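Local coordinates for peptidoglycan synthetase penicillin-binding protein 3 (Bifidobacterium adolescentis, PDB 4YE5), which probably binds penicillin and probably cross-links peptidoglycan as a transpeptidase during cell-wall synthesis, at residues 332-337 and 562-566. Sequence-based numbering, arbitrary orientation.
Sequences HWTLAG and IPVNW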
# COMPACT_ATOMS: atom_id res chain seq x y z
N HIS A 332 -18.18 -19.15 -36.13
CA HIS A 332 -17.72 -20.50 -35.79
C HIS A 332 -16.54 -20.41 -34.83
O HIS A 332 -15.39 -20.53 -35.24
CB HIS A 332 -17.29 -21.25 -37.05
CG HIS A 332 -18.42 -21.68 -37.93
ND1 HIS A 332 -18.24 -22.49 -39.03
CD2 HIS A 332 -19.75 -21.43 -37.86
CE1 HIS A 332 -19.41 -22.71 -39.61
NE2 HIS A 332 -20.34 -22.07 -38.92
N TRP A 333 -16.84 -20.19 -33.56
CA TRP A 333 -15.81 -20.02 -32.54
C TRP A 333 -15.76 -21.21 -31.59
O TRP A 333 -16.80 -21.79 -31.27
CB TRP A 333 -16.07 -18.75 -31.74
CG TRP A 333 -15.87 -17.47 -32.53
CD1 TRP A 333 -15.05 -17.29 -33.59
CD2 TRP A 333 -16.52 -16.21 -32.30
NE1 TRP A 333 -15.13 -15.99 -34.05
CE2 TRP A 333 -16.03 -15.31 -33.27
CE3 TRP A 333 -17.46 -15.75 -31.36
CZ2 TRP A 333 -16.46 -13.98 -33.34
CZ3 TRP A 333 -17.88 -14.42 -31.43
CH2 TRP A 333 -17.37 -13.55 -32.42
N THR A 334 -14.57 -21.56 -31.14
CA THR A 334 -14.44 -22.50 -30.03
C THR A 334 -14.64 -21.75 -28.72
O THR A 334 -14.80 -20.53 -28.71
CB THR A 334 -13.05 -23.12 -29.98
OG1 THR A 334 -12.08 -22.08 -29.79
CG2 THR A 334 -12.77 -23.91 -31.29
N LEU A 335 -14.63 -22.48 -27.60
CA LEU A 335 -14.78 -21.82 -26.31
C LEU A 335 -13.64 -20.82 -26.09
O LEU A 335 -13.86 -19.72 -25.61
CB LEU A 335 -14.83 -22.83 -25.16
CG LEU A 335 -15.22 -22.24 -23.80
CD1 LEU A 335 -16.63 -21.68 -23.86
CD2 LEU A 335 -15.09 -23.29 -22.71
N ALA A 336 -12.42 -21.22 -26.47
CA ALA A 336 -11.28 -20.31 -26.41
C ALA A 336 -11.53 -19.05 -27.25
O ALA A 336 -11.21 -17.93 -26.83
CB ALA A 336 -10.00 -21.02 -26.87
N GLY A 337 -12.13 -19.22 -28.43
CA GLY A 337 -12.44 -18.08 -29.29
C GLY A 337 -13.49 -17.14 -28.71
O GLY A 337 -13.44 -15.93 -28.94
N ILE A 562 -4.34 -23.47 -28.67
CA ILE A 562 -5.64 -24.12 -28.78
C ILE A 562 -6.44 -23.30 -29.79
O ILE A 562 -6.47 -22.09 -29.71
CB ILE A 562 -6.34 -24.19 -27.40
CG1 ILE A 562 -5.56 -25.13 -26.47
CG2 ILE A 562 -7.79 -24.68 -27.54
CD1 ILE A 562 -5.89 -24.96 -25.00
N PRO A 563 -7.06 -23.98 -30.77
CA PRO A 563 -7.79 -23.27 -31.83
C PRO A 563 -8.90 -22.37 -31.30
O PRO A 563 -9.62 -22.73 -30.36
CB PRO A 563 -8.37 -24.40 -32.71
CG PRO A 563 -8.18 -25.67 -31.90
CD PRO A 563 -6.98 -25.43 -31.03
N VAL A 564 -9.03 -21.19 -31.91
CA VAL A 564 -10.04 -20.22 -31.50
C VAL A 564 -11.26 -20.25 -32.43
O VAL A 564 -12.31 -19.65 -32.14
CB VAL A 564 -9.45 -18.79 -31.48
CG1 VAL A 564 -8.64 -18.57 -30.21
CG2 VAL A 564 -8.58 -18.55 -32.75
N ASN A 565 -11.13 -20.94 -33.55
CA ASN A 565 -12.28 -21.14 -34.43
C ASN A 565 -12.30 -22.54 -35.01
O ASN A 565 -11.41 -23.34 -34.73
CB ASN A 565 -12.31 -20.08 -35.54
CG ASN A 565 -10.96 -19.88 -36.20
OD1 ASN A 565 -10.30 -20.85 -36.58
ND2 ASN A 565 -10.54 -18.63 -36.32
N TRP A 566 -13.34 -22.83 -35.79
CA TRP A 566 -13.44 -24.12 -36.46
C TRP A 566 -14.11 -23.90 -37.81
O TRP A 566 -14.60 -22.79 -38.09
CB TRP A 566 -14.24 -25.10 -35.61
CG TRP A 566 -15.61 -24.60 -35.27
CD1 TRP A 566 -15.96 -23.76 -34.24
CD2 TRP A 566 -16.83 -24.90 -35.96
NE1 TRP A 566 -17.31 -23.52 -34.25
CE2 TRP A 566 -17.87 -24.21 -35.29
CE3 TRP A 566 -17.15 -25.68 -37.08
CZ2 TRP A 566 -19.20 -24.29 -35.72
CZ3 TRP A 566 -18.46 -25.75 -37.49
CH2 TRP A 566 -19.47 -25.06 -36.81
OXT TRP A 566 -14.17 -24.80 -38.65
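A single antiparallel beta bridge lays the C-terminal tail along the end of strand 331-334, just where the chain turns into helix 335-340. W333 and N565 form its non-hydrogen-bonded pair, their CA atoms 4.2 Å apart, and two backbone bonds frame them: W566 N to H332 O at 3.1 Å and T334 N to V564 O, also 3.1 Å. The same V564 O accepts a CA-H...O contact from G337, CA to O 3.3 Å. T334 is the N-cap. With OG1 set between its backbone N and carbonyl carbon (chi1 62°), the hydroxyl donates to P563 O at 2.6 Å while accepting the capping bond from G337 N at 3.2 Å, which ties the tail directly to the start of the helix. At the other end the last residue, W566, lies flat against H332: the imidazole and the six-membered indole ring make an offset stack, centroids 3.8 Å apart and planes 2° from parallel. H332 CB sits over the five-membered ring, 3.6 Å from its centroid, in a CH-pi contact, so the indole is packed along both ring and CB. Strand 308-311 pairs with the opposite edge of 331-334, and F309 O takes the indole N-H of W566, while A336 and V564 pack against helix 455-470 through A464 and S467.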